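Local structure of SGNH hydrolase-type esterase domain-containing protein (Slackia heliotrinireducens DSM 20476, 4S1P) at residues Ser12-Asn17 and Val68-Ser73; Ala42-Leu45 and Arg50-Ala53; Gln56-Leu59 and Ala63-Phe66; Ser89-Ala94 and Ala99-Tyr104. The protein is thought to be an SGNH-type (GDSL-like) hydrolase, probably an esterase or acylhydrolase, whose natural substrate is not known. All blocks are in the same frame, centred on the assembly; numbering follows the deposited sequence. Where two conformers were deposited one is given.

Contact 1. Residues Ser12-Asn17 and Val68-Ser73; sequences SLTTAN and VMQEMS
Gln-70 holds CG anti to its backbone N (chi1 179°) and then bends at chi2, while Thr-14 keeps OG1 beside its own N (chi1 -71°). These torsions slide the two side chains past each other in opposite directions and bring OG1 of Thr-14 to 2.7 Å from OE1 of Gln-70. The hydroxyl donates from within the carbonyl plane, onto a lone pair, at a C=O...donor angle of 129°. Thr-14 N lies 3.2 Å from the same OE1. At the other end of this buried amide, NE2 of Gln-70 gives a bond to Glu-71 O at 2.9 Å, meeting that carbonyl from above its plane, and a second to Asn-11 OD1, so the amide is fixed against flipping. Helix 12-15 follows strand 4-10 of the parallel sheet, where SGNH hydrolases carry their nucleophile; Ser-12, with His-167 and Asp-164, fits a Ser-His-Asp triad and is the probable candidate. Next to it, Leu-13 lays CB 3.6 Å from NE2 of Gln-70 and reaches with CD2 to within 3.7 Å of CB of Ser-73. OG of Ser-73 is bonded to Tyr-109 OH and to an unidentified ligand, which also accepts from Ser-12 N.

Contact 2. Residues Ala42-Leu45 and Arg50-Ala53; sequences AEHL and RNGA
Asn-51, in the first turn of helix 50-61, lies over the imidazole of His-44 and reaches on to Glu-43, joining the 3-10 turn 42-45 to the start of that helix. Both belong to the beta-alpha-beta crossover that leads from strand 29-35 to strand 66-69. CB of Asn-51 sits over one ring face as a CH-pi contact, 3.7 Å from the centroid of the His-44 ring and displaced toward its rim. Further out, CG stands 3.5 Å from His-44 CE1, and the amide is stacked on the ring with the two planes 17° apart. OD1 stays near the same carbon, 3.7 Å from CE1 of His-44. The last atom, ND2, donates to Glu-43 OE1 at 3.0 Å; the bond is bent (143°), and the amide nitrogen meets the oxygen from above the carboxylate plane. Were Asn-51 an alanine, Glu-43 OE1 would probably lose its amide donor and the imidazole the flat group stacked against it. Arg-36 forms a salt bridge with OE1, and Thr-55 OG1 bonds to ND1 of His-44, so both partners of the asparagine are themselves held. Gly-52, with no side chain, lets its CA approach Glu-43 O to 3.3 Å, which brings the two backbones close together. One water accepts from Asn-51 N and donates to Glu-43 OE1; a second bridges the backbones, donating to His-44 O at 2.7 Å and to Gly-52 O at 2.8 Å.

Contact 3. Residues Gln56-Leu59 and Ala63-Phe66; sequences QAAL and AWDF
Trp-64 turns the nitrogen edge of its indole to the backbone of Ala-58, and NE1 donates to Ala-58 O at 2.9 Å along a nearly straight path (163°). This is the tight part of the contact. The oxygen lies practically in the plane of the indole, yet the indole N-H meets the carbonyl from well above the carbonyl plane, 68° out of it, and so not on a lone pair. Beside the bond, the methyl of Ala-58 rests 3.9 Å from CZ2 of Trp-64. One torsion places the ring: CG stands beside the backbone N, anti to the carbonyl carbon (chi1 -52°), which turns the indole back toward the last turn of helix 50-61. A looser flank lies nearer the solvent, where the partly exposed Leu-59 reaches round with CD2 and comes only to 4.0 Å from CD1 of Trp-64, the two side chains crossing at about a right angle. A phenylalanine in place of Trp-64 would probably leave Ala-58 O without this donor and open a gap beside the alanine methyl. The contact joins helix 50-61 to the short link that enters strand 66-69, part of a beta-alpha-beta crossover. Leu-7 of strand 4-10 packs on both Ala-58 and Trp-64, and Arg-5 forms a cation-pi pair with the indole. The one N-H of a buried indole is thus paired with a carbonyl oxygen of the helix's last turn, so that it probably pays little for being buried.

Contact 4. Residues Ser89-Ala94 and Ala99-Tyr104; sequences SLSEAA and AQPVIY
Pro-101 packs its ring against the inner side of helix 80-96, touching Ser-91 and Ala-94, one helical turn apart. Helix and strand here form the second half of a beta-alpha-beta unit, in which helix 80-96 carries the chain from strand 66-69 to its parallel neighbour, strand 100-105. In the first shell, OG of Ser-91 lies 3.6 Å from CB of Pro-101, and CB of Ser-91 comes to 3.8 Å from CG of the same ring. The methyl of Ala-94 meets the ring at 4.2 Å from Pro-101 CB and also reaches CB of Ala-99, 4.3 Å away, so that small groups line this part of the helix-strand interface. Just before the strand the backbones join directly: Ala-99 N donates to Ala-94 O at 2.9 Å (159°), tying the residue that leads into the strand to the helix the chain has just left. Further out, the torsion of Ser-91 matters, since OG stands beside its own backbone N (chi1 -65°) and can bond back to Val-87 O, one turn earlier; the polar atom is thereby satisfied while it borders the proline carbons. CE of selenomethionine Met-69, from strand 66-69, packs against OG of Ser-91 as well. Backbone bonds with Leu-144 and Val-67 hold Pro-101 and Gln-100 between the flanking strands. CB of Gln-100 points away from the helix; NE2 of this residue bonds to Gly-142 O and donates to Pro-101 O at 2.9 Å, an almost linear bond (172°) lying in the carbonyl plane.

The four contacts lie in one alpha/beta domain built on a parallel sheet with strand order 2-1-3-4-5. Contacts 2 and 3 use successive parts of helix 50-61, their centres about 13 Å apart, and both are nested in the loop that contact 1 closes; contact 4 comes afterwards. Strands 66-69 and 100-105 are neighbours, so contacts 1 and 4 share the sheet, with Tyr-104 OH 2.8 Å from Leu-13 O. Contacts 3 and 4, centres about 10 Å apart, meet where Asp-65 and Gln-100 pair. Contact 1 holds the candidate nucleophile of the probable active site; contacts 2 and 3 tie helix 50-61 to the connections before and after it, and contact 4 packs helix 80-96 on the sheet.

Contact 1. Residues Ser12-Asn17 and Val68-Ser73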
loop_
_atom_site.group_PDB
_atom_site.type_symbol
_atom_site.label_atom_id
_atom_site.label_comp_id
_atom_site.label_asym_id
_atom_site.label_seq_id
_atom_site.Cartn_x
_atom_site.Cartn_y
_atom_site.Cartn_z
ATOM N N SER A 12 -5.168 -7.710 0.998
ATOM C CA SER A 12 -5.643 -7.746 2.377
ATOM C C SER A 12 -4.868 -6.823 3.325
ATOM O O SER A 12 -5.402 -6.450 4.367
ATOM C CB SER A 12 -5.694 -9.186 2.914
ATOM O OG SER A 12 -4.419 -9.592 3.274
ATOM N N LEU A 13 -3.643 -6.381 2.982
ATOM C CA LEU A 13 -2.988 -5.407 3.875
ATOM C C LEU A 13 -3.728 -4.070 3.893
ATOM O O LEU A 13 -3.638 -3.292 4.869
ATOM C CB LEU A 13 -1.510 -5.221 3.536
ATOM C CG LEU A 13 -0.541 -6.282 4.085
ATOM C CD1 LEU A 13 -0.781 -7.654 3.508
ATOM C CD2 LEU A 13 0.881 -5.812 3.890
ATOM N N THR A 14 -4.470 -3.805 2.825
ATOM C CA THR A 14 -5.342 -2.637 2.772
ATOM C C THR A 14 -6.708 -2.924 3.388
ATOM O O THR A 14 -7.194 -2.115 4.162
ATOM C CB THR A 14 -5.515 -2.175 1.309
ATOM O OG1 THR A 14 -4.281 -1.611 0.865
ATOM C CG2 THR A 14 -6.594 -1.085 1.184
ATOM N N THR A 15 -7.327 -4.057 3.061
ATOM C CA THR A 15 -8.722 -4.267 3.429
ATOM C C THR A 15 -8.892 -4.823 4.830
ATOM O O THR A 15 -9.985 -4.654 5.402
ATOM C CB THR A 15 -9.430 -5.198 2.449
ATOM O OG1 THR A 15 -8.730 -6.442 2.359
ATOM C CG2 THR A 15 -9.532 -4.576 1.075
ATOM N N ALA A 16 -7.852 -5.438 5.390
ATOM C CA ALA A 16 -8.005 -6.076 6.712
ATOM C C ALA A 16 -8.488 -5.086 7.773
ATOM O O ALA A 16 -8.122 -3.894 7.783
ATOM C CB ALA A 16 -6.676 -6.736 7.159
ATOM N N ASN A 17 -9.299 -5.624 8.696
ATOM C CA ASN A 17 -9.719 -4.872 9.875
ATOM C C ASN A 17 -10.444 -3.575 9.582
ATOM O O ASN A 17 -10.336 -2.611 10.348
ATOM C CB ASN A 17 -8.541 -4.614 10.800
ATOM C CG ASN A 17 -7.815 -5.881 11.168
ATOM O OD1 ASN A 17 -8.431 -6.807 11.709
ATOM N ND2 ASN A 17 -6.518 -5.944 10.873
ATOM N N VAL A 68 -4.065 5.656 -3.690
ATOM C CA VAL A 68 -3.140 4.968 -2.760
ATOM C C VAL A 68 -2.760 3.620 -3.372
ATOM O O VAL A 68 -3.634 2.876 -3.811
ATOM C CB VAL A 68 -3.788 4.747 -1.397
ATOM C CG1 VAL A 68 -2.852 4.028 -0.444
ATOM C CG2 VAL A 68 -4.225 6.072 -0.810
HETATM N N MSE A 69 -1.456 3.315 -3.375
HETATM C CA MSE A 69 -0.956 2.139 -4.022
HETATM C C MSE A 69 -0.255 1.245 -3.027
HETATM O O MSE A 69 0.726 1.670 -2.399
HETATM C CB MSE A 69 0.049 2.506 -5.125
HETATM C CG MSE A 69 -0.564 3.452 -6.158
HETATM SE SE MSE A 69 0.766 4.318 -7.298
HETATM C CE MSE A 69 1.635 5.332 -5.844
ATOM N N GLN A 70 -0.749 0.007 -2.872
ATOM C CA GLN A 70 -0.148 -0.968 -1.959
ATOM C C GLN A 70 0.197 -2.251 -2.707
ATOM O O GLN A 70 -0.679 -2.891 -3.261
ATOM C CB GLN A 70 -1.128 -1.280 -0.808
ATOM C CG GLN A 70 -0.612 -2.311 0.195
ATOM C CD GLN A 70 -1.388 -3.603 0.158
ATOM O OE1 GLN A 70 -2.615 -3.614 0.249
ATOM N NE2 GLN A 70 -0.680 -4.710 0.019
ATOM N N GLU A 71 1.489 -2.608 -2.676
ATOM C CA GLU A 71 1.979 -3.786 -3.340
ATOM C C GLU A 71 1.873 -5.017 -2.444
ATOM O O GLU A 71 1.882 -4.930 -1.216
ATOM C CB GLU A 71 3.450 -3.579 -3.717
ATOM C CG GLU A 71 4.155 -4.726 -4.463
ATOM C CD GLU A 71 3.508 -5.032 -5.813
ATOM O OE1 GLU A 71 2.359 -5.547 -5.840
ATOM O OE2 GLU A 71 4.149 -4.748 -6.863
HETATM N N MSE A 72 1.775 -6.171 -3.096
HETATM C CA MSE A 72 1.908 -7.471 -2.434
HETATM C C MSE A 72 3.063 -7.375 -1.452
HETATM O O MSE A 72 4.115 -6.836 -1.765
HETATM C CB MSE A 72 2.076 -8.539 -3.523
HETATM C CG MSE A 72 1.906 -9.967 -2.995
HETATM SE SE MSE A 72 3.645 -10.632 -2.360
HETATM C CE MSE A 72 4.625 -10.649 -4.068
ATOM N N SER A 73 2.862 -7.950 -0.273
ATOM C CA SER A 73 3.632 -7.607 0.918
ATOM C C SER A 73 5.129 -7.846 0.876
ATOM O O SER A 73 5.847 -7.184 1.609
ATOM C CB SER A 73 3.051 -8.311 2.162
ATOM O OG SER A 73 3.112 -9.697 2.010
#

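Contact 2. Residues Ala42-Leu45 and Arg50-Ala53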
loop_
_atom_site.group_PDB
_atom_site.type_symbol
_atom_site.label_atom_id
_atom_site.label_comp_id
_atom_site.label_asym_id
_atom_site.label_seq_id
_atom_site.Cartn_x
_atom_site.Cartn_y
_atom_site.Cartn_z
ATOM N N ALA A 42 0.661 -4.639 -10.380
ATOM C CA ALA A 42 0.704 -4.698 -11.833
ATOM C C ALA A 42 -0.679 -5.019 -12.438
ATOM O O ALA A 42 -0.946 -4.695 -13.580
ATOM C CB ALA A 42 1.712 -5.720 -12.286
ATOM N N GLU A 43 -1.554 -5.706 -11.681
ATOM C CA GLU A 43 -2.889 -6.026 -12.206
ATOM C C GLU A 43 -3.623 -4.771 -12.633
ATOM O O GLU A 43 -4.381 -4.763 -13.591
ATOM C CB GLU A 43 -3.756 -6.716 -11.141
ATOM C CG GLU A 43 -3.244 -8.049 -10.747
ATOM C CD GLU A 43 -4.112 -8.683 -9.686
ATOM O OE1 GLU A 43 -5.329 -8.312 -9.546
ATOM O OE2 GLU A 43 -3.512 -9.532 -8.990
ATOM N N HIS A 44 -3.405 -3.687 -11.901
ATOM C CA HIS A 44 -4.117 -2.455 -12.185
ATOM C C HIS A 44 -3.732 -1.768 -13.497
ATOM O O HIS A 44 -4.442 -0.867 -13.934
ATOM C CB HIS A 44 -3.963 -1.482 -11.005
ATOM C CG HIS A 44 -4.536 -2.009 -9.747
ATOM N ND1 HIS A 44 -5.830 -1.768 -9.370
ATOM C CD2 HIS A 44 -4.003 -2.809 -8.801
ATOM C CE1 HIS A 44 -6.070 -2.398 -8.237
ATOM N NE2 HIS A 44 -4.987 -3.064 -7.892
ATOM N N LEU A 45 -2.615 -2.205 -14.074
ATOM C CA LEU A 45 -2.133 -1.688 -15.338
ATOM C C LEU A 45 -2.622 -2.524 -16.509
ATOM O O LEU A 45 -2.352 -2.196 -17.660
ATOM C CB LEU A 45 -0.617 -1.616 -15.330
ATOM C CG LEU A 45 -0.087 -0.526 -14.386
ATOM C CD1 LEU A 45 1.406 -0.688 -14.274
ATOM C CD2 LEU A 45 -0.455 0.884 -14.852
ATOM N N ARG A 50 -9.807 -7.791 -13.593
ATOM C CA ARG A 50 -10.908 -7.064 -12.980
ATOM C C ARG A 50 -10.375 -5.754 -12.334
ATOM O O ARG A 50 -10.944 -4.675 -12.570
ATOM C CB ARG A 50 -11.702 -7.885 -11.973
ATOM C CG ARG A 50 -12.755 -7.041 -11.318
ATOM C CD ARG A 50 -13.741 -7.844 -10.474
ATOM N NE ARG A 50 -14.719 -6.942 -9.884
ATOM C CZ ARG A 50 -15.758 -6.437 -10.544
ATOM N NH1 ARG A 50 -15.949 -6.744 -11.794
ATOM N NH2 ARG A 50 -16.586 -5.581 -9.962
ATOM N N ASN A 51 -9.268 -5.841 -11.601
ATOM C CA ASN A 51 -8.701 -4.641 -10.995
ATOM C C ASN A 51 -8.286 -3.637 -12.056
ATOM O O ASN A 51 -8.478 -2.419 -11.856
ATOM C CB ASN A 51 -7.458 -4.973 -10.138
ATOM C CG ASN A 51 -7.805 -5.372 -8.733
ATOM O OD1 ASN A 51 -8.820 -4.937 -8.199
ATOM N ND2 ASN A 51 -6.981 -6.276 -8.126
ATOM N N GLY A 52 -7.640 -4.091 -13.129
ATOM C CA GLY A 52 -7.233 -3.189 -14.162
ATOM C C GLY A 52 -8.398 -2.490 -14.817
ATOM O O GLY A 52 -8.326 -1.306 -15.109
ATOM N N ALA A 53 -9.475 -3.226 -15.096
ATOM C CA ALA A 53 -10.635 -2.621 -15.690
ATOM C C ALA A 53 -11.266 -1.620 -14.726
ATOM O O ALA A 53 -11.735 -0.544 -15.145
ATOM C CB ALA A 53 -11.675 -3.669 -16.099
HETATM O O HOH W 1 -8.033 -8.326 -10.803
HETATM O O HOH W 2 -5.809 -0.771 -16.269
#

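Contact 3. Residues Gln56-Leu59 and Ala63-Phe66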
loop_
_atom_site.group_PDB
_atom_site.type_symbol
_atom_site.label_atom_id
_atom_site.label_comp_id
_atom_site.label_asym_id
_atom_site.label_seq_id
_atom_site.Cartn_x
_atom_site.Cartn_y
_atom_site.Cartn_z
ATOM N N GLN A 56 -8.882 1.468 -14.503
ATOM C CA GLN A 56 -8.986 2.259 -15.723
ATOM C C GLN A 56 -10.304 3.050 -15.733
ATOM O O GLN A 56 -10.303 4.251 -16.028
ATOM C CB GLN A 56 -8.944 1.310 -16.915
ATOM C CG GLN A 56 -9.014 1.969 -18.281
ATOM C CD GLN A 56 -9.123 0.922 -19.386
ATOM O OE1 GLN A 56 -10.030 0.066 -19.393
ATOM N NE2 GLN A 56 -8.192 0.946 -20.283
ATOM N N ALA A 57 -11.429 2.389 -15.450
ATOM C CA ALA A 57 -12.731 3.081 -15.464
ATOM C C ALA A 57 -12.771 4.181 -14.407
ATOM O O ALA A 57 -13.302 5.280 -14.684
ATOM C CB ALA A 57 -13.871 2.124 -15.258
ATOM N N ALA A 58 -12.164 3.930 -13.216
ATOM C CA ALA A 58 -12.310 4.917 -12.165
ATOM C C ALA A 58 -11.559 6.162 -12.560
ATOM O O ALA A 58 -11.999 7.283 -12.265
ATOM C CB ALA A 58 -11.762 4.376 -10.878
ATOM N N LEU A 59 -10.376 6.000 -13.166
ATOM C CA LEU A 59 -9.575 7.171 -13.536
ATOM C C LEU A 59 -10.160 7.898 -14.733
ATOM O O LEU A 59 -9.938 9.117 -14.872
ATOM C CB LEU A 59 -8.133 6.776 -13.794
ATOM C CG LEU A 59 -7.375 6.232 -12.591
ATOM C CD1 LEU A 59 -5.965 5.794 -12.951
ATOM C CD2 LEU A 59 -7.359 7.245 -11.462
ATOM N N ALA A 63 -13.667 11.436 -10.240
ATOM C CA ALA A 63 -12.684 12.407 -9.792
ATOM C C ALA A 63 -12.090 11.975 -8.478
ATOM O O ALA A 63 -12.819 11.637 -7.555
ATOM C CB ALA A 63 -13.356 13.737 -9.624
ATOM N N TRP A 64 -10.767 12.023 -8.390
ATOM C CA TRP A 64 -10.036 11.580 -7.189
ATOM C C TRP A 64 -9.061 12.622 -6.709
ATOM O O TRP A 64 -8.306 13.205 -7.521
ATOM C CB TRP A 64 -9.296 10.253 -7.480
ATOM C CG TRP A 64 -10.184 9.214 -8.056
ATOM C CD1 TRP A 64 -10.338 8.908 -9.364
ATOM C CD2 TRP A 64 -11.131 8.390 -7.348
ATOM N NE1 TRP A 64 -11.306 7.953 -9.522
ATOM C CE2 TRP A 64 -11.841 7.650 -8.298
ATOM C CE3 TRP A 64 -11.479 8.244 -5.987
ATOM C CZ2 TRP A 64 -12.849 6.744 -7.934
ATOM C CZ3 TRP A 64 -12.469 7.375 -5.638
ATOM C CH2 TRP A 64 -13.153 6.621 -6.607
ATOM N N ASP A 65 -8.954 12.736 -5.377
ATOM C CA ASP A 65 -7.885 13.545 -4.775
ATOM C C ASP A 65 -6.581 12.794 -4.636
ATOM O O ASP A 65 -5.504 13.350 -4.800
ATOM C CB ASP A 65 -8.333 14.076 -3.431
ATOM C CG ASP A 65 -9.513 15.030 -3.573
ATOM O OD1 ASP A 65 -9.271 16.180 -3.958
ATOM O OD2 ASP A 65 -10.666 14.633 -3.416
ATOM N N PHE A 66 -6.689 11.518 -4.285
ATOM C CA PHE A 66 -5.543 10.675 -4.054
ATOM C C PHE A 66 -5.778 9.292 -4.608
ATOM O O PHE A 66 -6.900 8.810 -4.601
ATOM C CB PHE A 66 -5.283 10.531 -2.546
ATOM C CG PHE A 66 -4.934 11.822 -1.848
ATOM C CD1 PHE A 66 -3.660 12.345 -1.937
ATOM C CD2 PHE A 66 -5.879 12.508 -1.130
ATOM C CE1 PHE A 66 -3.315 13.533 -1.307
ATOM C CE2 PHE A 66 -5.544 13.672 -0.482
ATOM C CZ PHE A 66 -4.267 14.206 -0.582
#

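Contact 4. Residues Ser89-Ala94 and Ala99-Tyr104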
loop_
_atom_site.group_PDB
_atom_site.type_symbol
_atom_site.label_atom_id
_atom_site.label_comp_id
_atom_site.label_asym_id
_atom_site.label_seq_id
_atom_site.Cartn_x
_atom_site.Cartn_y
_atom_site.Cartn_z
ATOM N N SER A 89 4.053 3.693 -13.332
ATOM C CA SER A 89 2.992 3.827 -14.304
ATOM C C SER A 89 1.671 4.231 -13.656
ATOM O O SER A 89 0.937 5.061 -14.202
ATOM C CB SER A 89 2.884 2.548 -15.121
ATOM O OG SER A 89 4.045 2.412 -15.951
ATOM N N LEU A 90 1.372 3.651 -12.489
ATOM C CA LEU A 90 0.159 4.051 -11.790
ATOM C C LEU A 90 0.226 5.479 -11.293
ATOM O O LEU A 90 -0.761 6.205 -11.341
ATOM C CB LEU A 90 -0.093 3.130 -10.611
ATOM C CG LEU A 90 -0.602 1.732 -11.026
ATOM C CD1 LEU A 90 -0.523 0.775 -9.859
ATOM C CD2 LEU A 90 -2.029 1.773 -11.606
ATOM N N SER A 91 1.415 5.899 -10.873
ATOM C CA SER A 91 1.592 7.291 -10.457
ATOM C C SER A 91 1.354 8.259 -11.608
ATOM O O SER A 91 0.733 9.289 -11.422
ATOM C CB SER A 91 2.969 7.516 -9.816
ATOM O OG SER A 91 3.100 6.802 -8.614
ATOM N N GLU A 92 1.928 7.964 -12.773
ATOM C CA GLU A 92 1.703 8.796 -13.956
ATOM C C GLU A 92 0.228 8.834 -14.338
ATOM O O GLU A 92 -0.315 9.901 -14.680
ATOM C CB GLU A 92 2.550 8.320 -15.154
ATOM C CG GLU A 92 4.044 8.581 -14.990
ATOM C CD GLU A 92 4.340 10.027 -14.624
ATOM O OE1 GLU A 92 4.964 10.298 -13.563
ATOM O OE2 GLU A 92 3.910 10.903 -15.389
ATOM N N ALA A 93 -0.453 7.682 -14.253
ATOM C CA ALA A 93 -1.898 7.656 -14.549
ATOM C C ALA A 93 -2.686 8.504 -13.551
ATOM O O ALA A 93 -3.602 9.236 -13.922
ATOM C CB ALA A 93 -2.412 6.228 -14.559
ATOM N N ALA A 94 -2.319 8.417 -12.276
ATOM C CA ALA A 94 -3.008 9.200 -11.245
ATOM C C ALA A 94 -2.802 10.704 -11.503
ATOM O O ALA A 94 -3.751 11.492 -11.497
ATOM C CB ALA A 94 -2.519 8.791 -9.851
ATOM N N ALA A 99 -4.977 13.474 -9.788
ATOM C CA ALA A 99 -4.925 12.936 -8.443
ATOM C C ALA A 99 -3.462 12.876 -7.985
ATOM O O ALA A 99 -2.542 12.693 -8.776
ATOM C CB ALA A 99 -5.534 11.539 -8.393
ATOM N N GLN A 100 -3.264 12.949 -6.682
ATOM C CA GLN A 100 -1.954 12.781 -6.086
ATOM C C GLN A 100 -1.705 11.299 -5.714
ATOM O O GLN A 100 -2.454 10.741 -4.924
ATOM C CB GLN A 100 -1.831 13.636 -4.827
ATOM C CG GLN A 100 -0.547 13.402 -4.068
ATOM C CD GLN A 100 0.718 13.799 -4.803
ATOM O OE1 GLN A 100 0.869 14.958 -5.213
ATOM N NE2 GLN A 100 1.660 12.859 -4.942
ATOM N N PRO A 101 -0.681 10.670 -6.294
ATOM C CA PRO A 101 -0.375 9.292 -5.905
ATOM C C PRO A 101 0.250 9.228 -4.514
ATOM O O PRO A 101 1.001 10.116 -4.107
ATOM C CB PRO A 101 0.585 8.814 -6.992
ATOM C CG PRO A 101 1.154 10.047 -7.601
ATOM C CD PRO A 101 0.134 11.139 -7.432
ATOM N N VAL A 102 -0.083 8.148 -3.802
ATOM C CA VAL A 102 0.386 7.903 -2.440
ATOM C C VAL A 102 0.854 6.460 -2.356
ATOM O O VAL A 102 0.101 5.566 -2.728
ATOM C CB VAL A 102 -0.744 8.147 -1.404
ATOM C CG1 VAL A 102 -0.307 7.806 0.004
ATOM C CG2 VAL A 102 -1.224 9.593 -1.472
ATOM N N ILE A 103 2.070 6.241 -1.863
ATOM C CA ILE A 103 2.541 4.907 -1.629
ATOM C C ILE A 103 2.152 4.494 -0.206
ATOM O O ILE A 103 2.513 5.174 0.759
ATOM C CB ILE A 103 4.069 4.812 -1.793
ATOM C CG1 ILE A 103 4.451 5.016 -3.265
ATOM C CG2 ILE A 103 4.611 3.498 -1.232
ATOM C CD1 ILE A 103 5.897 5.389 -3.437
ATOM N N TYR A 104 1.437 3.376 -0.076
ATOM C CA TYR A 104 1.167 2.766 1.238
ATOM C C TYR A 104 2.411 1.898 1.490
ATOM O O TYR A 104 2.522 0.768 0.985
ATOM C CB TYR A 104 -0.135 2.001 1.173
ATOM C CG TYR A 104 -0.532 1.141 2.385
ATOM C CD1 TYR A 104 0.225 1.059 3.558
ATOM C CD2 TYR A 104 -1.691 0.416 2.329
ATOM C CE1 TYR A 104 -0.158 0.200 4.606
ATOM C CE2 TYR A 104 -2.081 -0.432 3.339
ATOM C CZ TYR A 104 -1.327 -0.531 4.490
ATOM O OH TYR A 104 -1.696 -1.399 5.488
#